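Local coordinates for protein cellulose hydrolase (Bacillus licheniformis, PDB 4YZT) that hydrolyses beta-1,4-glucosidic bonds of cellulose as a family 5 endoglucanase of three modules and is captured here with cellotetraose bound, at residues 123-134 and 164-174; 283-292 and 320-331. All blocks are in the same frame, centred on the assembly; numbering follows the deposited sequence.

Contact 1 (123-134 and 164-174); sequences ISRMGNSQQETL and TGMSAYQMNLL
Met126 and Met166 meet at the apolar centre of this contact, CB to CB at 3.8 Å, in the turns that lead into two neighbouring helices on the outside of the (beta/alpha)8 barrel, 130-147 and 168-184, their side chains slanting across each other. CG of Met166 lies between its backbone N and carbonyl carbon (chi1 72°), and a bend at chi3 lets the methyl CE reach both CG of Met126 and, at 4.1 Å, CG2 of Ile123. That same Ile123 methyl also touches CD1 of Leu174, and Leu137 of helix 130-147 packs on Ile123 and Leu174. Further along, where 130-134 and 168-174 run 34° apart, Leu134 fits against Leu173 and Leu174, its CD2 4.0 Å from CD2 of Leu173. At the other end, where Glu200 touches Thr164, CB of Ser124 packs on CG2 of Thr164, and CA of Ser124 makes a C-H...O contact of 3.2 Å with Thr164 O.

The polar edge belongs to Gln170. With CG anti to the carbonyl carbon and the rest of the chain extended, its amide arrives between the segments. NE2 gives one hydrogen to Gln130 OE1, nearly straight at 163° and on a lone pair in the carbonyl plane, and the other to Met126 O, from above the plane of the Met126 carbonyl. On the helix side Ser167 OG accepts from Gln170 N and Ser167 N donates to Gln170 OE1, a capping box; its Ser167 N-to-OE1 bond, with the two NE2 bonds, fixes how the amide is turned. A leucine in place of Gln170 would probably leave Met126 O and Gln130 OE1 without their shared donor and undo half of the capping box. Alongside, Gly127 N makes a weak 3.0 Å hydrogen bond to Gly165 O.

Contact 2 (283-292 and 320-331); sequences KWLYHDTFVR and DPVVKEIVIQAG
Helices 283-292 and 321-330 run almost parallel, 13° apart with axes 9.0 Å from each other, and pair Trp284 with Val323, Asp288 with Ile326 and Arg292 with Ala330. Val322 CG1 sits over the centre of the six-membered ring of Trp284, a CH-pi contact 3.5 Å from the centroid, while Ile326 CD1 touches CB of the tryptophan. Val323 CG2 covers one face of the His287 imidazole, offset toward its rim; ND1 of His287 is tied in the ring plane to Lys283 O, which would restrict the ring's rotation. Toward the C-terminal ends, Val291 CG1 packs on Ala330 CB at 3.6 Å. Asp288 is turned to other partners, Asn336 at OD1 and Arg292 at OD2.

At the N-terminal end Asp320 caps helix 321-330, OD1 accepting from Val323 N. Its OD2 takes Trp284 NE1 on the syn lone pair, 2.9 Å away and in the indole plane, and Lys283 NZ on the anti lone pair as a salt bridge of 3.0 Å. One buried carboxylate therefore joins both helices, and the lysine together with the helix start would be expected to stabilise its negative charge.

Both contacts pair helices around the eight-stranded parallel barrel of the catalytic module, but at separate places: their centres lie 37 Å apart and their nearest atoms about 20 Å. Both segments of contact 1 precede those of contact 2. Contact 1 joins the helices that follow strands 110-114 and 155-158, at the outer margin of the chain. Contact 2 joins the helix between strands 267-272 and 299-303 to helix 321-330, which follows the last barrel strand, and lies nearer the chain's centre. There strand 424-431 of the X2-like module touches Trp284, Val322 and Ile326, so contact 2 also borders an interface between modules, whereas contact 1 belongs to the barrel's periphery.

Contact 1 (123-134 and 164-174)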
loop_
_atom_site.group_PDB
_atom_site.type_symbol
_atom_site.label_atom_id
_atom_site.label_comp_id
_atom_site.label_asym_id
_atom_site.label_seq_id
_atom_site.Cartn_x
_atom_site.Cartn_y
_atom_site.Cartn_z
ATOM N N ILE A 123 -23.859 6.678 -0.967
ATOM C CA ILE A 123 -23.933 7.432 0.294
ATOM C C ILE A 123 -23.624 8.928 0.072
ATOM O O ILE A 123 -24.141 9.789 0.795
ATOM C CB ILE A 123 -23.000 6.827 1.360
ATOM C CG1 ILE A 123 -23.434 5.383 1.667
ATOM C CG2 ILE A 123 -23.035 7.635 2.656
ATOM C CD1 ILE A 123 -22.528 4.672 2.648
ATOM N N SER A 124 -22.840 9.250 -0.956
ATOM C CA SER A 124 -22.478 10.653 -1.208
ATOM C C SER A 124 -23.658 11.483 -1.744
ATOM O O SER A 124 -23.539 12.692 -1.957
ATOM C CB SER A 124 -21.289 10.732 -2.173
ATOM O OG SER A 124 -21.603 10.077 -3.387
ATOM N N ARG A 125 -24.804 10.836 -1.929
ATOM C CA ARG A 125 -26.052 11.544 -2.189
ATOM C C ARG A 125 -26.585 12.251 -0.929
ATOM O O ARG A 125 -27.591 12.976 -0.997
ATOM C CB ARG A 125 -27.106 10.573 -2.730
ATOM C CG ARG A 125 -26.914 10.207 -4.185
ATOM N N MET A 126 -25.921 12.029 0.211
ATOM C CA MET A 126 -26.288 12.682 1.482
ATOM C C MET A 126 -26.469 14.195 1.364
ATOM O O MET A 126 -27.411 14.750 1.923
ATOM C CB MET A 126 -25.234 12.403 2.565
ATOM C CG MET A 126 -25.453 11.123 3.337
ATOM S SD MET A 126 -26.822 11.256 4.503
ATOM C CE MET A 126 -26.111 12.333 5.744
ATOM N N GLY A 127 -25.562 14.864 0.658
ATOM C CA GLY A 127 -25.641 16.313 0.549
ATOM C C GLY A 127 -26.932 16.804 -0.087
ATOM O O GLY A 127 -27.583 17.717 0.426
ATOM N N ASN A 128 -27.294 16.177 -1.203
ATOM C CA ASN A 128 -28.455 16.550 -2.004
ATOM C C ASN A 128 -29.770 15.931 -1.511
ATOM O O ASN A 128 -30.859 16.497 -1.706
ATOM C CB ASN A 128 -28.206 16.136 -3.457
ATOM C CG ASN A 128 -29.280 16.627 -4.388
ATOM O OD1 ASN A 128 -30.222 15.902 -4.716
ATOM N ND2 ASN A 128 -29.151 17.867 -4.824
ATOM N N SER A 129 -29.669 14.770 -0.876
ATOM C CA SER A 129 -30.850 14.003 -0.496
ATOM C C SER A 129 -30.673 13.325 0.852
ATOM O O SER A 129 -30.735 12.095 0.953
ATOM C CB SER A 129 -31.162 12.949 -1.555
ATOM O OG SER A 129 -31.280 13.543 -2.837
ATOM N N GLN A 130 -30.467 14.122 1.893
ATOM C CA GLN A 130 -30.125 13.540 3.188
ATOM C C GLN A 130 -31.210 12.647 3.747
ATOM O O GLN A 130 -30.933 11.546 4.207
ATOM C CB GLN A 130 -29.811 14.617 4.220
ATOM C CG GLN A 130 -29.574 13.999 5.605
ATOM C CD GLN A 130 -29.354 15.024 6.693
ATOM O OE1 GLN A 130 -28.533 15.932 6.550
ATOM N NE2 GLN A 130 -30.081 14.873 7.802
ATOM N N GLN A 131 -32.445 13.124 3.745
ATOM C CA GLN A 131 -33.485 12.392 4.446
ATOM C C GLN A 131 -33.652 10.962 3.864
ATOM O O GLN A 131 -33.753 9.998 4.622
ATOM C CB GLN A 131 -34.787 13.201 4.426
ATOM C CG GLN A 131 -35.859 12.702 5.382
ATOM C CD GLN A 131 -36.588 11.527 4.794
ATOM O OE1 GLN A 131 -36.779 11.459 3.574
ATOM N NE2 GLN A 131 -36.987 10.584 5.640
ATOM N N GLU A 132 -33.602 10.815 2.540
ATOM C CA GLU A 132 -33.675 9.488 1.918
ATOM C C GLU A 132 -32.420 8.632 2.125
ATOM O O GLU A 132 -32.513 7.420 2.368
ATOM C CB GLU A 132 -33.937 9.615 0.422
ATOM C CG GLU A 132 -35.404 9.561 0.057
ATOM C CD GLU A 132 -35.778 10.670 -0.889
ATOM O OE1 GLU A 132 -34.941 11.579 -1.069
ATOM O OE2 GLU A 132 -36.909 10.660 -1.423
ATOM N N THR A 133 -31.252 9.251 1.992
ATOM C CA THR A 133 -29.987 8.515 2.039
ATOM C C THR A 133 -29.687 8.004 3.445
ATOM O O THR A 133 -29.284 6.847 3.636
ATOM C CB THR A 133 -28.812 9.397 1.552
ATOM O OG1 THR A 133 -29.117 9.912 0.251
ATOM C CG2 THR A 133 -27.514 8.582 1.493
ATOM N N LEU A 134 -29.889 8.877 4.427
ATOM C CA LEU A 134 -29.628 8.536 5.817
ATOM C C LEU A 134 -30.616 7.475 6.310
ATOM O O LEU A 134 -30.235 6.582 7.066
ATOM C CB LEU A 134 -29.689 9.785 6.696
ATOM C CG LEU A 134 -29.290 9.613 8.164
ATOM C CD1 LEU A 134 -27.817 9.251 8.299
ATOM C CD2 LEU A 134 -29.623 10.888 8.958
ATOM N N THR A 164 -17.858 10.795 1.743
ATOM C CA THR A 164 -17.757 12.018 0.955
ATOM C C THR A 164 -19.133 12.553 0.521
ATOM O O THR A 164 -20.155 11.880 0.684
ATOM C CB THR A 164 -16.875 11.772 -0.268
ATOM O OG1 THR A 164 -16.562 13.021 -0.888
ATOM C CG2 THR A 164 -17.591 10.837 -1.242
ATOM N N GLY A 165 -19.167 13.775 0.001
ATOM C CA GLY A 165 -20.387 14.324 -0.584
ATOM C C GLY A 165 -21.376 14.858 0.435
ATOM O O GLY A 165 -22.564 15.008 0.141
ATOM N N MET A 166 -20.884 15.151 1.637
ATOM C CA MET A 166 -21.718 15.690 2.708
ATOM C C MET A 166 -20.887 16.683 3.514
ATOM O O MET A 166 -19.666 16.694 3.412
ATOM C CB MET A 166 -22.244 14.567 3.610
ATOM C CG MET A 166 -21.181 13.935 4.504
ATOM S SD MET A 166 -21.742 12.407 5.304
ATOM C CE MET A 166 -21.483 11.226 3.962
ATOM N N SER A 167 -21.546 17.518 4.310
ATOM C CA SER A 167 -20.837 18.478 5.147
ATOM C C SER A 167 -20.238 17.794 6.377
ATOM O O SER A 167 -20.527 16.631 6.653
ATOM C CB SER A 167 -21.777 19.603 5.580
ATOM O OG SER A 167 -22.760 19.120 6.484
ATOM N N ALA A 168 -19.392 18.519 7.106
ATOM C CA ALA A 168 -18.801 17.989 8.326
ATOM C C ALA A 168 -19.890 17.743 9.361
ATOM O O ALA A 168 -19.818 16.802 10.150
ATOM C CB ALA A 168 -17.749 18.943 8.871
ATOM N N TYR A 169 -20.907 18.592 9.341
ATOM C CA TYR A 169 -22.047 18.453 10.237
ATOM C C TYR A 169 -22.812 17.170 9.948
ATOM O O TYR A 169 -23.215 16.448 10.864
ATOM C CB TYR A 169 -22.981 19.654 10.103
ATOM C CG TYR A 169 -24.160 19.584 11.019
ATOM C CD1 TYR A 169 -24.103 20.165 12.280
ATOM C CD2 TYR A 169 -25.337 18.950 10.637
ATOM C CE1 TYR A 169 -25.173 20.110 13.137
ATOM C CE2 TYR A 169 -26.421 18.888 11.495
ATOM C CZ TYR A 169 -26.329 19.471 12.746
ATOM O OH TYR A 169 -27.391 19.444 13.630
ATOM N N GLN A 170 -23.028 16.906 8.661
ATOM C CA GLN A 170 -23.732 15.702 8.242
ATOM C C GLN A 170 -22.952 14.440 8.590
ATOM O O GLN A 170 -23.527 13.418 8.964
ATOM C CB GLN A 170 -23.991 15.752 6.740
ATOM C CG GLN A 170 -25.070 16.729 6.325
ATOM C CD GLN A 170 -25.299 16.676 4.832
ATOM O OE1 GLN A 170 -24.416 17.034 4.052
ATOM N NE2 GLN A 170 -26.475 16.198 4.423
ATOM N N MET A 171 -21.636 14.525 8.449
ATOM C CA MET A 171 -20.754 13.436 8.833
ATOM C C MET A 171 -20.912 13.116 10.315
ATOM O O MET A 171 -21.036 11.959 10.712
ATOM C CB MET A 171 -19.302 13.793 8.542
ATOM C CG MET A 171 -18.331 12.750 9.058
ATOM S SD MET A 171 -18.132 11.371 7.910
ATOM C CE MET A 171 -18.758 10.000 8.854
ATOM N N ASN A 172 -20.898 14.155 11.136
ATOM C CA ASN A 172 -21.045 13.948 12.566
ATOM C C ASN A 172 -22.435 13.408 12.920
ATOM O O ASN A 172 -22.565 12.551 13.799
ATOM C CB ASN A 172 -20.729 15.242 13.317
ATOM C CG ASN A 172 -19.232 15.569 13.302
ATOM O OD1 ASN A 172 -18.374 14.671 13.327
ATOM N ND2 ASN A 172 -18.912 16.857 13.254
ATOM N N LEU A 173 -23.462 13.875 12.209
ATOM C CA LEU A 173 -24.809 13.335 12.365
ATOM C C LEU A 173 -24.846 11.865 11.974
ATOM O O LEU A 173 -25.470 11.050 12.652
ATOM C CB LEU A 173 -25.827 14.117 11.516
ATOM C CG LEU A 173 -27.245 13.527 11.430
ATOM C CD1 LEU A 173 -27.890 13.493 12.802
ATOM C CD2 LEU A 173 -28.137 14.300 10.452
ATOM N N LEU A 174 -24.185 11.537 10.868
ATOM C CA LEU A 174 -24.228 10.187 10.336
ATOM C C LEU A 174 -23.585 9.250 11.348
ATOM O O LEU A 174 -24.126 8.189 11.635
ATOM C CB LEU A 174 -23.521 10.111 8.980
ATOM C CG LEU A 174 -23.447 8.790 8.205
ATOM C CD1 LEU A 174 -23.151 9.084 6.729
ATOM C CD2 LEU A 174 -22.372 7.872 8.765
#

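Contact 2 (283-292 and 320-331)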
loop_
_atom_site.group_PDB
_atom_site.type_symbol
_atom_site.label_atom_id
_atom_site.label_comp_id
_atom_site.label_asym_id
_atom_site.label_seq_id
_atom_site.Cartn_x
_atom_site.Cartn_y
_atom_site.Cartn_z
ATOM N N LYS A 283 11.116 1.744 -0.314
ATOM C CA LYS A 283 9.921 1.045 0.146
ATOM C C LYS A 283 10.108 0.456 1.548
ATOM O O LYS A 283 9.223 0.563 2.401
ATOM C CB LYS A 283 9.538 -0.058 -0.838
ATOM C CG LYS A 283 8.191 -0.702 -0.535
ATOM C CD LYS A 283 8.140 -2.132 -1.075
ATOM C CE LYS A 283 8.146 -2.196 -2.584
ATOM N NZ LYS A 283 8.308 -3.627 -3.044
ATOM N N TRP A 284 11.268 -0.158 1.784
ATOM C CA TRP A 284 11.546 -0.762 3.085
ATOM C C TRP A 284 11.639 0.316 4.162
ATOM O O TRP A 284 11.023 0.204 5.226
ATOM C CB TRP A 284 12.834 -1.595 3.033
ATOM C CG TRP A 284 12.736 -2.796 2.111
ATOM C CD1 TRP A 284 11.622 -3.239 1.461
ATOM C CD2 TRP A 284 13.799 -3.690 1.744
ATOM N NE1 TRP A 284 11.922 -4.356 0.716
ATOM C CE2 TRP A 284 13.253 -4.649 0.864
ATOM C CE3 TRP A 284 15.158 -3.774 2.075
ATOM C CZ2 TRP A 284 14.019 -5.687 0.311
ATOM C CZ3 TRP A 284 15.927 -4.809 1.514
ATOM C CH2 TRP A 284 15.354 -5.742 0.643
ATOM N N LEU A 285 12.400 1.369 3.874
ATOM C CA LEU A 285 12.529 2.507 4.789
ATOM C C LEU A 285 11.179 3.181 5.106
ATOM O O LEU A 285 10.919 3.566 6.243
ATOM C CB LEU A 285 13.499 3.536 4.203
ATOM C CG LEU A 285 13.833 4.741 5.090
ATOM C CD1 LEU A 285 14.522 4.268 6.381
ATOM C CD2 LEU A 285 14.718 5.717 4.348
ATOM N N TYR A 286 10.345 3.351 4.090
ATOM C CA TYR A 286 9.028 3.954 4.274
ATOM C C TYR A 286 8.172 3.114 5.227
ATOM O O TYR A 286 7.582 3.630 6.187
ATOM C CB TYR A 286 8.325 4.120 2.920
ATOM C CG TYR A 286 6.986 4.820 3.013
ATOM C CD1 TYR A 286 5.817 4.102 3.235
ATOM C CD2 TYR A 286 6.890 6.207 2.904
ATOM C CE1 TYR A 286 4.592 4.740 3.337
ATOM C CE2 TYR A 286 5.670 6.838 2.993
ATOM C CZ TYR A 286 4.534 6.107 3.219
ATOM O OH TYR A 286 3.312 6.742 3.317
ATOM N N HIS A 287 8.115 1.810 4.982
ATOM C CA HIS A 287 7.264 0.966 5.812
ATOM C C HIS A 287 7.788 0.881 7.248
ATOM O O HIS A 287 7.014 1.015 8.200
ATOM C CB HIS A 287 7.123 -0.422 5.195
ATOM C CG HIS A 287 6.153 -0.471 4.053
ATOM N ND1 HIS A 287 6.486 -0.078 2.775
ATOM C CD2 HIS A 287 4.853 -0.855 4.001
ATOM C CE1 HIS A 287 5.438 -0.224 1.981
ATOM N NE2 HIS A 287 4.432 -0.691 2.700
ATOM N N ASP A 288 9.093 0.690 7.423
ATOM C CA ASP A 288 9.646 0.621 8.770
ATOM C C ASP A 288 9.423 1.921 9.531
ATOM O O ASP A 288 9.058 1.910 10.704
ATOM C CB ASP A 288 11.144 0.307 8.749
ATOM C CG ASP A 288 11.737 0.271 10.144
ATOM O OD1 ASP A 288 11.499 -0.717 10.877
ATOM O OD2 ASP A 288 12.425 1.243 10.523
ATOM N N THR A 289 9.632 3.042 8.848
ATOM C CA THR A 289 9.512 4.342 9.491
ATOM C C THR A 289 8.069 4.606 9.884
ATOM O O THR A 289 7.798 4.983 11.029
ATOM C CB THR A 289 10.009 5.482 8.579
ATOM O OG1 THR A 289 11.377 5.240 8.222
ATOM C CG2 THR A 289 9.907 6.828 9.283
ATOM N N PHE A 290 7.141 4.406 8.948
ATOM C CA PHE A 290 5.744 4.667 9.266
ATOM C C PHE A 290 5.193 3.726 10.332
ATOM O O PHE A 290 4.505 4.168 11.252
ATOM C CB PHE A 290 4.842 4.584 8.035
ATOM C CG PHE A 290 3.425 4.942 8.348
ATOM C CD1 PHE A 290 3.076 6.266 8.576
ATOM C CD2 PHE A 290 2.449 3.958 8.469
ATOM C CE1 PHE A 290 1.781 6.610 8.908
ATOM C CE2 PHE A 290 1.144 4.295 8.792
ATOM C CZ PHE A 290 0.811 5.617 9.012
ATOM N N VAL A 291 5.472 2.434 10.223
ATOM C CA VAL A 291 4.893 1.511 11.194
ATOM C C VAL A 291 5.479 1.758 12.589
ATOM O O VAL A 291 4.753 1.686 13.584
ATOM C CB VAL A 291 5.088 0.041 10.763
ATOM C CG1 VAL A 291 4.537 -0.923 11.844
ATOM C CG2 VAL A 291 4.374 -0.187 9.446
ATOM N N ARG A 292 6.773 2.071 12.666
ATOM C CA ARG A 292 7.379 2.381 13.963
ATOM C C ARG A 292 6.772 3.647 14.559
ATOM O O ARG A 292 6.585 3.731 15.761
ATOM C CB ARG A 292 8.907 2.524 13.860
ATOM C CG ARG A 292 9.629 1.188 13.669
ATOM C CD ARG A 292 11.077 1.207 14.153
ATOM N NE ARG A 292 11.988 1.929 13.266
ATOM C CZ ARG A 292 12.365 3.194 13.441
ATOM N NH1 ARG A 292 11.899 3.890 14.469
ATOM N NH2 ARG A 292 13.204 3.766 12.582
ATOM N N ASP A 320 7.203 -9.344 -1.947
ATOM C CA ASP A 320 8.370 -8.741 -1.305
ATOM C C ASP A 320 8.376 -9.236 0.136
ATOM O O ASP A 320 7.714 -8.661 0.992
ATOM C CB ASP A 320 8.303 -7.208 -1.368
ATOM C CG ASP A 320 9.530 -6.529 -0.764
ATOM O OD1 ASP A 320 10.335 -7.210 -0.100
ATOM O OD2 ASP A 320 9.683 -5.303 -0.955
ATOM N N PRO A 321 9.095 -10.327 0.402
ATOM C CA PRO A 321 9.009 -10.930 1.731
ATOM C C PRO A 321 9.656 -10.062 2.802
ATOM O O PRO A 321 9.251 -10.119 3.963
ATOM C CB PRO A 321 9.780 -12.239 1.574
ATOM C CG PRO A 321 9.784 -12.499 0.120
ATOM C CD PRO A 321 9.836 -11.186 -0.542
ATOM N N VAL A 322 10.668 -9.295 2.414
ATOM C CA VAL A 322 11.375 -8.445 3.366
ATOM C C VAL A 322 10.468 -7.334 3.888
ATOM O O VAL A 322 10.413 -7.100 5.100
ATOM C CB VAL A 322 12.641 -7.828 2.741
ATOM C CG1 VAL A 322 13.228 -6.756 3.651
ATOM C CG2 VAL A 322 13.659 -8.926 2.429
ATOM N N VAL A 323 9.753 -6.650 2.994
ATOM C CA VAL A 323 8.903 -5.559 3.456
ATOM C C VAL A 323 7.797 -6.128 4.371
ATOM O O VAL A 323 7.433 -5.495 5.369
ATOM C CB VAL A 323 8.307 -4.740 2.286
ATOM C CG1 VAL A 323 7.135 -5.475 1.615
ATOM C CG2 VAL A 323 7.861 -3.378 2.774
ATOM N N LYS A 324 7.302 -7.324 4.064
ATOM C CA LYS A 324 6.334 -7.989 4.932
ATOM C C LYS A 324 6.916 -8.247 6.323
ATOM O O LYS A 324 6.268 -7.984 7.338
ATOM C CB LYS A 324 5.866 -9.321 4.328
ATOM C CG LYS A 324 4.846 -10.085 5.210
ATOM C CD LYS A 324 5.479 -11.213 6.028
ATOM C CE LYS A 324 5.887 -12.380 5.157
ATOM N NZ LYS A 324 6.335 -13.561 5.964
ATOM N N GLU A 325 8.137 -8.769 6.372
ATOM C CA GLU A 325 8.754 -9.063 7.657
ATOM C C GLU A 325 9.009 -7.778 8.444
ATOM O O GLU A 325 8.883 -7.765 9.672
ATOM C CB GLU A 325 10.061 -9.844 7.484
ATOM C CG GLU A 325 9.919 -11.218 6.820
ATOM C CD GLU A 325 9.033 -12.203 7.580
ATOM O OE1 GLU A 325 8.651 -11.939 8.743
ATOM O OE2 GLU A 325 8.738 -13.274 7.003
ATOM N N ILE A 326 9.351 -6.704 7.735
ATOM C CA ILE A 326 9.525 -5.406 8.362
ATOM C C ILE A 326 8.229 -4.966 9.049
ATOM O O ILE A 326 8.258 -4.515 10.189
ATOM C CB ILE A 326 9.980 -4.349 7.338
ATOM C CG1 ILE A 326 11.480 -4.504 7.081
ATOM C CG2 ILE A 326 9.688 -2.942 7.833
ATOM C CD1 ILE A 326 11.997 -3.695 5.895
ATOM N N VAL A 327 7.094 -5.118 8.370
ATOM C CA VAL A 327 5.809 -4.709 8.949
ATOM C C VAL A 327 5.459 -5.539 10.190
ATOM O O VAL A 327 5.023 -5.002 11.203
ATOM C CB VAL A 327 4.671 -4.819 7.900
ATOM C CG1 VAL A 327 3.289 -4.737 8.558
ATOM C CG2 VAL A 327 4.824 -3.726 6.837
ATOM N N ILE A 328 5.678 -6.843 10.104
ATOM C CA ILE A 328 5.452 -7.765 11.214
ATOM C C ILE A 328 6.268 -7.407 12.466
ATOM O O ILE A 328 5.745 -7.402 13.586
ATOM C CB ILE A 328 5.786 -9.205 10.769
ATOM C CG1 ILE A 328 4.782 -9.640 9.702
ATOM C CG2 ILE A 328 5.806 -10.175 11.961
ATOM C CD1 ILE A 328 3.340 -9.501 10.137
ATOM N N GLN A 329 7.546 -7.107 12.273
ATOM C CA GLN A 329 8.422 -6.760 13.394
ATOM C C GLN A 329 8.123 -5.346 13.913
ATOM O O GLN A 329 7.926 -5.133 15.114
ATOM C CB GLN A 329 9.885 -6.884 12.966
ATOM C CG GLN A 329 10.291 -8.316 12.629
ATOM C CD GLN A 329 10.219 -9.225 13.837
ATOM O OE1 GLN A 329 10.592 -8.832 14.942
ATOM N NE2 GLN A 329 9.741 -10.454 13.634
ATOM N N ALA A 330 8.066 -4.382 13.001
ATOM C CA ALA A 330 7.809 -3.007 13.398
ATOM C C ALA A 330 6.439 -2.867 14.075
ATOM O O ALA A 330 6.278 -2.073 14.999
ATOM C CB ALA A 330 7.907 -2.079 12.194
ATOM N N GLY A 331 5.465 -3.654 13.629
ATOM C CA GLY A 331 4.127 -3.593 14.192
ATOM C C GLY A 331 4.057 -4.168 15.596
ATOM O O GLY A 331 3.053 -3.972 16.294
#